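PDB 3F2K: histone-lysine N-methyltransferase SETMAR from Homo sapiens, which methylates histone H3 and, through a mariner transposase domain that retains some nuclease activity, binds DNA and takes part in double-strand break repair. Local coordinates for residues R33-D38 / T76-A81; I126-N131 / L161-Y166. One frame throughout, in Å; residues are numbered along the deposited sequence. Where two conformers were deposited one is given.

Interaction 1 of 2, residues R33-D38 / T76-A81; sequences RIVTCD and TIWWSA. With MG (magnesium ion), chain D.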
ATOM      1  N   ARG A  33       5.207   9.792   8.459  1.00 19.10           N
ATOM      2  CA  ARG A  33       6.249   8.750   8.495  1.00 19.00           C
ATOM      3  C   ARG A  33       5.752   7.460   7.831  1.00 18.23           C
ATOM      4  O   ARG A  33       6.537   6.550   7.577  1.00 16.44           O
ATOM      5  CB  ARG A  33       6.704   8.473   9.943  1.00 20.02           C
ATOM      6  CG  ARG A  33       7.205   9.760  10.716  1.00 22.62           C
ATOM      7  CD  ARG A  33       7.161   9.521  12.269  1.00 21.83           C
ATOM      8  NE  ARG A  33       7.868   8.306  12.618  1.00 22.58           N
ATOM      9  CZ  ARG A  33       7.729   7.687  13.750  1.00 21.69           C
ATOM     10  NH1 ARG A  33       6.913   8.181  14.676  1.00 26.05           N
ATOM     11  NH2 ARG A  33       8.423   6.567  13.990  1.00 29.06           N
ATOM     12  N   ILE A  34       4.488   7.434   7.420  1.00 16.39           N
ATOM     13  CA  ILE A  34       3.980   6.169   6.798  1.00 16.11           C
ATOM     14  C   ILE A  34       4.518   5.920   5.411  1.00 15.13           C
ATOM     15  O   ILE A  34       4.523   6.838   4.578  1.00 17.17           O
ATOM     16  CB  ILE A  34       2.417   6.125   6.743  1.00 16.75           C
ATOM     17  CG1 ILE A  34       1.857   5.950   8.140  1.00 14.82           C
ATOM     18  CG2 ILE A  34       1.942   4.832   5.900  1.00 15.95           C
ATOM     19  CD1 ILE A  34       0.343   6.167   8.273  1.00 17.35           C
ATOM     20  N   VAL A  35       5.001   4.700   5.190  1.00 13.69           N
ATOM     21  CA  VAL A  35       5.248   4.130   3.877  1.00 13.29           C
ATOM     22  C   VAL A  35       4.162   3.026   3.750  1.00 11.43           C
ATOM     23  O   VAL A  35       3.957   2.295   4.675  1.00 14.04           O
ATOM     24  CB  VAL A  35       6.637   3.460   3.803  1.00 14.14           C
ATOM     25  CG1 VAL A  35       6.770   2.732   2.501  1.00 14.64           C
ATOM     26  CG2 VAL A  35       7.749   4.611   3.801  1.00 15.32           C
ATOM     27  N   THR A  36       3.529   2.933   2.603  1.00 13.86           N
ATOM     28  CA  THR A  36       2.506   1.957   2.433  1.00 15.45           C
ATOM     29  C   THR A  36       2.574   1.266   1.076  1.00 14.65           C
ATOM     30  O   THR A  36       3.086   1.842   0.052  1.00 15.04           O
ATOM     31  CB  THR A  36       1.093   2.625   2.692  1.00 13.62           C
ATOM     32  OG1 THR A  36       0.113   1.617   2.986  1.00 14.42           O
ATOM     33  CG2 THR A  36       0.640   3.543   1.553  1.00 13.13           C
ATOM     34  N   CYS A  37       1.954   0.091   0.996  0.50 14.57           N
ATOM     35  CA  CYS A  37       2.054  -0.670  -0.246  0.50 14.78           C
ATOM     36  C   CYS A  37       0.911  -1.624  -0.373  0.50 15.24           C
ATOM     37  O   CYS A  37       0.168  -1.817   0.589  0.50 15.66           O
ATOM     38  CB  CYS A  37       3.354  -1.468  -0.247  0.50 15.45           C
ATOM     39  SG  CYS A  37       3.393  -2.816   0.925  0.50 12.73           S
ATOM     40  N   ASP A  38       0.829  -2.225  -1.560  1.00 16.13           N
ATOM     41  CA  ASP A  38      -0.060  -3.329  -1.838  1.00 17.29           C
ATOM     42  C   ASP A  38       0.312  -3.895  -3.196  1.00 17.96           C
ATOM     43  O   ASP A  38       0.936  -3.231  -4.065  1.00 17.91           O
ATOM     44  CB  ASP A  38      -1.565  -2.906  -1.817  1.00 16.38           C
ATOM     45  CG  ASP A  38      -2.515  -4.113  -1.571  1.00 19.76           C
ATOM     46  OD1 ASP A  38      -2.018  -5.149  -1.060  1.00 14.16           O
ATOM     47  OD2 ASP A  38      -3.708  -3.981  -1.876  1.00 17.72           O
ATOM     48  N   THR A  76       3.526  -4.128  -7.523  1.00 18.90           N
ATOM     49  CA  THR A  76       3.610  -3.750  -6.127  1.00 18.55           C
ATOM     50  C   THR A  76       4.070  -2.270  -6.214  1.00 18.55           C
ATOM     51  O   THR A  76       4.982  -1.903  -6.982  1.00 20.45           O
ATOM     52  CB  THR A  76       4.592  -4.646  -5.329  1.00 19.41           C
ATOM     53  OG1 THR A  76       4.247  -6.039  -5.534  1.00 19.28           O
ATOM     54  CG2 THR A  76       4.519  -4.295  -3.826  1.00 18.78           C
ATOM     55  N   ILE A  77       3.350  -1.431  -5.505  1.00 18.95           N
ATOM     56  CA  ILE A  77       3.667  -0.008  -5.408  1.00 17.55           C
ATOM     57  C   ILE A  77       3.865   0.375  -3.946  1.00 16.59           C
ATOM     58  O   ILE A  77       3.099  -0.027  -3.040  1.00 16.00           O
ATOM     59  CB  ILE A  77       2.586   0.889  -6.088  1.00 18.99           C
ATOM     60  CG1 ILE A  77       3.049   2.375  -6.084  1.00 18.39           C
ATOM     61  CG2 ILE A  77       1.236   0.703  -5.443  1.00 22.58           C
ATOM     62  CD1 ILE A  77       2.109   3.349  -6.809  1.00 20.27           C
ATOM     63  N   TRP A  78       4.893   1.176  -3.720  1.00 15.94           N
ATOM     64  CA  TRP A  78       5.267   1.655  -2.449  1.00 15.68           C
ATOM     65  C   TRP A  78       5.278   3.184  -2.496  1.00 15.35           C
ATOM     66  O   TRP A  78       5.911   3.785  -3.358  1.00 16.15           O
ATOM     67  CB  TRP A  78       6.726   1.206  -2.120  1.00 18.42           C
ATOM     68  CG  TRP A  78       6.980  -0.308  -2.226  1.00 18.97           C
ATOM     69  CD1 TRP A  78       7.143  -1.047  -3.371  1.00 20.05           C
ATOM     70  CD2 TRP A  78       7.114  -1.186  -1.158  1.00 19.90           C
ATOM     71  NE1 TRP A  78       7.392  -2.338  -3.074  1.00 21.72           N
ATOM     72  CE2 TRP A  78       7.355  -2.464  -1.705  1.00 20.25           C
ATOM     73  CE3 TRP A  78       7.031  -1.031   0.248  1.00 17.17           C
ATOM     74  CZ2 TRP A  78       7.495  -3.589  -0.917  1.00 22.75           C
ATOM     75  CZ3 TRP A  78       7.158  -2.134   1.019  1.00 20.46           C
ATOM     76  CH2 TRP A  78       7.434  -3.402   0.443  1.00 23.35           C
ATOM     77  N   TRP A  79       4.724   3.800  -1.463  1.00 13.81           N
ATOM     78  CA  TRP A  79       4.591   5.273  -1.452  1.00 15.56           C
ATOM     79  C   TRP A  79       4.299   5.856  -0.068  1.00 15.16           C
ATOM     80  O   TRP A  79       3.887   5.155   0.874  1.00 15.96           O
ATOM     81  CB  TRP A  79       3.487   5.683  -2.437  1.00 15.24           C
ATOM     82  CG  TRP A  79       2.185   5.024  -2.163  1.00 14.86           C
ATOM     83  CD1 TRP A  79       1.814   3.736  -2.452  1.00 13.85           C
ATOM     84  CD2 TRP A  79       1.041   5.666  -1.585  1.00 15.09           C
ATOM     85  NE1 TRP A  79       0.486   3.538  -2.113  1.00 14.01           N
ATOM     86  CE2 TRP A  79      -0.017   4.713  -1.587  1.00 16.80           C
ATOM     87  CE3 TRP A  79       0.803   6.966  -1.122  1.00 17.73           C
ATOM     88  CZ2 TRP A  79      -1.313   4.999  -1.054  1.00 18.98           C
ATOM     89  CZ3 TRP A  79      -0.497   7.300  -0.620  1.00 14.29           C
ATOM     90  CH2 TRP A  79      -1.538   6.282  -0.573  1.00 15.90           C
ATOM     91  N   SER A  80       4.520   7.170   0.063  1.00 15.87           N
ATOM     92  CA  SER A  80       4.144   7.888   1.267  1.00 15.73           C
ATOM     93  C   SER A  80       3.356   9.175   0.871  1.00 14.00           C
ATOM     94  O   SER A  80       3.184   9.485  -0.334  1.00 15.77           O
ATOM     95  CB  SER A  80       5.405   8.281   1.994  1.00 16.93           C
ATOM     96  OG  SER A  80       6.088   9.186   1.140  1.00 18.18           O
ATOM     97  N   ALA A  81       2.991   9.954   1.877  1.00 15.24           N
ATOM     98  CA  ALA A  81       2.307  11.219   1.615  1.00 15.81           C
ATOM     99  C   ALA A  81       3.191  12.140   0.766  1.00 16.60           C
ATOM    100  O   ALA A  81       2.657  13.026   0.074  1.00 18.17           O
ATOM    101  CB  ALA A  81       1.934  11.938   2.931  1.00 16.87           C
TER
HETATM  102 MG    MG D 227      -3.053  -7.034  -0.618  1.00 20.28          MG
HETATM  103  O   HOH W   1       3.359   9.349   4.807  1.00 14.37           O
HETATM  104  O   HOH W   2      -4.966  -5.952  -0.785  1.00 20.19           O
HETATM  105  O   HOH W   3      -4.027  -8.922  -0.235  1.00 17.82           O
HETATM  106  O   HOH W   4      -1.165  -8.044  -0.333  1.00 18.58           O
HETATM  107  O   HOH W   5      -2.933  -7.461  -2.607  1.00 20.19           O

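Interaction 2 of 2, residues I126-N131 / L161-Y166; sequences ILLHDN and LLPTNY. With MG (magnesium ion), chain D.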
ATOM      1  N   ILE A 126       7.334   4.013   9.049  1.00 16.26           N
ATOM      2  CA  ILE A 126       6.349   3.095   9.619  1.00 16.95           C
ATOM      3  C   ILE A 126       5.664   2.432   8.437  1.00 16.06           C
ATOM      4  O   ILE A 126       5.146   3.101   7.574  1.00 16.58           O
ATOM      5  CB  ILE A 126       5.257   3.887  10.454  1.00 18.57           C
ATOM      6  CG1 ILE A 126       5.900   4.654  11.633  1.00 17.04           C
ATOM      7  CG2 ILE A 126       4.143   2.877  10.951  1.00 16.10           C
ATOM      8  CD1 ILE A 126       4.880   5.616  12.334  1.00 17.61           C
ATOM      9  N   LEU A 127       5.743   1.109   8.325  1.00 14.89           N
ATOM     10  CA  LEU A 127       5.182   0.477   7.130  1.00 12.51           C
ATOM     11  C   LEU A 127       3.742   0.053   7.425  1.00 12.60           C
ATOM     12  O   LEU A 127       3.466  -0.562   8.493  1.00 14.48           O
ATOM     13  CB  LEU A 127       6.040  -0.741   6.730  1.00 12.34           C
ATOM     14  CG  LEU A 127       5.485  -1.499   5.556  1.00 12.73           C
ATOM     15  CD1 LEU A 127       5.439  -0.625   4.248  1.00 16.43           C
ATOM     16  CD2 LEU A 127       6.382  -2.720   5.337  1.00 16.29           C
ATOM     17  N   LEU A 128       2.828   0.403   6.493  1.00 12.25           N
ATOM     18  CA  LEU A 128       1.422  -0.061   6.553  1.00 14.78           C
ATOM     19  C   LEU A 128       1.220  -0.973   5.358  1.00 12.70           C
ATOM     20  O   LEU A 128       1.254  -0.554   4.210  1.00 13.22           O
ATOM     21  CB  LEU A 128       0.522   1.168   6.370  1.00 15.56           C
ATOM     22  CG  LEU A 128      -1.016   0.980   6.367  1.00 16.71           C
ATOM     23  CD1 LEU A 128      -1.475  -0.055   7.258  1.00 21.84           C
ATOM     24  CD2 LEU A 128      -1.650   2.469   6.532  1.00 16.62           C
ATOM     25  N   HIS A 129       1.011  -2.245   5.663  1.00 13.88           N
ATOM     26  CA  HIS A 129       0.787  -3.225   4.649  1.00 12.87           C
ATOM     27  C   HIS A 129      -0.135  -4.326   5.216  1.00 13.02           C
ATOM     28  O   HIS A 129      -0.283  -4.471   6.423  1.00 13.81           O
ATOM     29  CB  HIS A 129       2.125  -3.785   4.039  1.00 14.18           C
ATOM     30  CG  HIS A 129       3.006  -4.621   4.927  1.00 12.09           C
ATOM     31  ND1 HIS A 129       2.900  -4.755   6.303  1.00 19.74           N
ATOM     32  CD2 HIS A 129       4.118  -5.330   4.584  1.00 10.51           C
ATOM     33  CE1 HIS A 129       3.881  -5.529   6.747  1.00 14.55           C
ATOM     34  NE2 HIS A 129       4.617  -5.901   5.722  1.00 16.60           N
ATOM     35  N   ASP A 130      -0.725  -5.089   4.318  1.00 15.94           N
ATOM     36  CA  ASP A 130      -1.730  -6.071   4.735  1.00 17.24           C
ATOM     37  C   ASP A 130      -1.060  -7.379   5.164  1.00 18.82           C
ATOM     38  O   ASP A 130       0.182  -7.484   5.180  1.00 19.13           O
ATOM     39  CB  ASP A 130      -2.859  -6.213   3.678  1.00 18.28           C
ATOM     40  CG  ASP A 130      -2.404  -6.835   2.367  1.00 17.91           C
ATOM     41  OD1 ASP A 130      -1.386  -7.577   2.327  1.00 16.82           O
ATOM     42  OD2 ASP A 130      -3.121  -6.626   1.336  1.00 18.95           O
ATOM     43  N   ASN A 131      -1.861  -8.347   5.585  1.00 16.97           N
ATOM     44  CA  ASN A 131      -1.280  -9.561   6.143  1.00 20.04           C
ATOM     45  C   ASN A 131      -1.016 -10.687   5.152  1.00 18.79           C
ATOM     46  O   ASN A 131      -1.002 -11.868   5.553  1.00 19.51           O
ATOM     47  CB  ASN A 131      -2.178 -10.025   7.275  1.00 21.06           C
ATOM     48  CG  ASN A 131      -3.458 -10.690   6.770  1.00 26.79           C
ATOM     49  OD1 ASN A 131      -3.734 -10.761   5.546  1.00 32.32           O
ATOM     50  ND2 ASN A 131      -4.216 -11.243   7.699  1.00 29.66           N
ATOM     51  N   LEU A 161      -9.097   0.157   4.583  1.00 15.97           N
ATOM     52  CA  LEU A 161      -8.174   0.836   5.522  1.00 16.13           C
ATOM     53  C   LEU A 161      -6.716   0.782   4.991  1.00 16.03           C
ATOM     54  O   LEU A 161      -5.789   1.195   5.680  1.00 16.12           O
ATOM     55  CB  LEU A 161      -8.250   0.244   6.921  1.00 16.50           C
ATOM     56  CG  LEU A 161      -9.652   0.363   7.581  1.00 18.53           C
ATOM     57  CD1 LEU A 161      -9.561  -0.293   9.010  1.00 17.58           C
ATOM     58  CD2 LEU A 161     -10.221   1.791   7.628  1.00 22.40           C
ATOM     59  N   LEU A 162      -6.552   0.335   3.750  1.00 15.41           N
ATOM     60  CA  LEU A 162      -5.218   0.094   3.168  1.00 16.31           C
ATOM     61  C   LEU A 162      -5.118   1.138   2.049  1.00 14.89           C
ATOM     62  O   LEU A 162      -5.753   0.979   1.040  1.00 18.14           O
ATOM     63  CB  LEU A 162      -5.187  -1.357   2.598  1.00 17.48           C
ATOM     64  CG  LEU A 162      -3.865  -1.930   2.139  1.00 18.81           C
ATOM     65  CD1 LEU A 162      -2.810  -2.007   3.294  1.00 18.99           C
ATOM     66  CD2 LEU A 162      -4.120  -3.324   1.488  1.00 18.18           C
ATOM     67  N   PRO A 163      -4.380   2.226   2.233  1.00 15.13           N
ATOM     68  CA  PRO A 163      -4.449   3.281   1.214  1.00 16.84           C
ATOM     69  C   PRO A 163      -4.064   2.928  -0.233  1.00 15.51           C
ATOM     70  O   PRO A 163      -4.582   3.564  -1.159  1.00 16.28           O
ATOM     71  CB  PRO A 163      -3.567   4.430   1.778  1.00 15.57           C
ATOM     72  CG  PRO A 163      -3.555   4.147   3.322  1.00 18.02           C
ATOM     73  CD  PRO A 163      -3.522   2.597   3.399  1.00 15.99           C
ATOM     74  N   THR A 164      -3.158   1.963  -0.451  1.00 14.29           N
ATOM     75  CA  THR A 164      -2.823   1.657  -1.806  1.00 15.80           C
ATOM     76  C   THR A 164      -4.081   1.134  -2.495  1.00 17.46           C
ATOM     77  O   THR A 164      -4.322   1.410  -3.664  1.00 14.60           O
ATOM     78  CB  THR A 164      -1.708   0.624  -1.906  1.00 14.55           C
ATOM     79  OG1 THR A 164      -0.601   1.118  -1.135  1.00 17.20           O
ATOM     80  CG2 THR A 164      -1.289   0.391  -3.379  1.00 14.21           C
ATOM     81  N   ASN A 165      -4.872   0.394  -1.731  1.00 15.32           N
ATOM     82  CA  ASN A 165      -6.066  -0.200  -2.311  1.00 16.71           C
ATOM     83  C   ASN A 165      -7.217   0.832  -2.481  1.00 16.76           C
ATOM     84  O   ASN A 165      -7.732   0.995  -3.601  1.00 17.54           O
ATOM     85  CB  ASN A 165      -6.469  -1.385  -1.436  1.00 14.73           C
ATOM     86  CG  ASN A 165      -7.255  -2.361  -2.199  1.00 20.39           C
ATOM     87  OD1 ASN A 165      -8.449  -2.197  -2.333  1.00 25.33           O
ATOM     88  ND2 ASN A 165      -6.583  -3.374  -2.728  1.00 26.93           N
ATOM     89  N   TYR A 166      -7.580   1.550  -1.422  1.00 18.22           N
ATOM     90  CA  TYR A 166      -8.736   2.468  -1.507  1.00 17.23           C
ATOM     91  C   TYR A 166      -8.467   3.770  -2.307  1.00 18.20           C
ATOM     92  O   TYR A 166      -9.391   4.386  -2.841  1.00 18.42           O
ATOM     93  CB  TYR A 166      -9.353   2.777  -0.160  1.00 17.15           C
ATOM     94  CG  TYR A 166      -8.550   3.651   0.794  1.00 16.50           C
ATOM     95  CD1 TYR A 166      -8.278   5.033   0.486  1.00 16.80           C
ATOM     96  CD2 TYR A 166      -8.056   3.131   1.990  1.00 16.36           C
ATOM     97  CE1 TYR A 166      -7.599   5.842   1.405  1.00 17.14           C
ATOM     98  CE2 TYR A 166      -7.382   3.913   2.904  1.00 16.88           C
ATOM     99  CZ  TYR A 166      -7.117   5.245   2.589  1.00 15.38           C
ATOM    100  OH  TYR A 166      -6.417   5.946   3.519  1.00 17.83           O
TER
HETATM  101 MG    MG D 227      -3.053  -7.034  -0.618  1.00 20.28          MG
HETATM  102  O   HOH W   4      -1.165  -8.044  -0.333  1.00 18.58           O
HETATM  103  O   HOH W   3      -4.027  -8.922  -0.235  1.00 17.82           O
HETATM  104  O   HOH W   5      -2.933  -7.461  -2.607  1.00 20.19           O
HETATM  105  O   HOH W   2      -4.966  -5.952  -0.785  1.00 20.19           O

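Interaction 1 of 2, residues R33-D38 / T76-A81
T36 and W79 face each other as a hydrogen-bonded pair in the antiparallel strands 34-43 and 72-80, within the central sheet of the RNase H-like fold adopted by this transposase domain. Here the packing is tight. T36 N reaches W79 O at 2.8 Å, and W79 N returns a bond to T36 O at 3.0 Å. The two side chains run alongside on the same face of the sheet, and the T36 methyl lies over the indole, CG2 3.4 Å from W79 CE2 and displaced toward the rim. With T36 OG1 anti to its own backbone nitrogen (chi1 -160°), CG2 is the branch that meets the ring, while the hydroxyl bonds to L128 O. The W79 indole packs on P163 and V168 and donates from NE1 to T164 OG1. Cutting W79 back to an alanine would probably leave T164 without that donor and open a gap beneath the T36 methyl. On the other face, C37 CB lies over the six-membered ring of W78, 3.7 Å from W78 CE3.

Toward the magnesium the ladder slackens: D38 N to I77 O, at 3.5 Å, is weak, and so is the return bond. The D38 carboxylate leaves the strand pair for a watery site, its OD2 taking bonds from N165 ND2 and a metal-bound water. At the far end a water spans I34 O and A81 N. D38 OD1 itself binds the magnesium ion at 2.2 Å.

Interaction 2 of 2, residues I126-N131 / L161-Y166
D130 OD2 is held by the magnesium ion at 2.0 Å, with L162 resting against the same oxygen through a methyl, CD2 lying 3.5 Å from OD2. The other carboxylate oxygen, D130 OD1, receives a bond from a metal-bound water at 2.7 Å and another from A132 N, so both oxygens have partners and the group's rotation is well fixed. L162 crosses this carboxylate at a slant. Its CG is anti to the backbone nitrogen (chi1 -171°), which carries the two methyls to the loop beyond strand 126-128: CD2 meets the carboxylate, and L162 CD1 packs 4.0 Å from H129 C.

This is the metal site of a DDE/D-type transposase: D130, from the loop after the short strand, shares the ion with D38 of the neighbouring strand, and four waters fill the remaining positions. N165, in the first turn of helix 163-176, is probably the asparagine that replaces the third aspartate of mariner transposases and accounts for the lost transposase activity.

L162 stands at the N-cap of that helix, and L162 O accepts Y166 N at 3.1 Å, an i+4 alpha-helical bond. Deeper in, the contact becomes wholly apolar. L128 meets P163 at about a right angle, L128 CD2 approaching the proline CD at 3.7 Å, and L210 of helix 202-219 packs against both residues.

From the N terminus, helix 8-27 leads to strand 34-43; the chain then passes through a partly unmodelled excursion before strand 72-80 returns antiparallel, so interaction 1 closes that loop. Strand 83-89 and helix 98-115 follow before the chain reaches strand 126-128, which lies parallel to 34-43 on its other side from 72-80. Interaction 2 then closes a second loop, running through helices 133-136 and 140-147 and strand 150-151 to the start of helix 163-176. The two loops follow in series, neither nested nor crossed. Interaction 1 joins two sheet strands, interaction 2 brings a helix onto the sheet, and the shared magnesium ion and its waters bridge them.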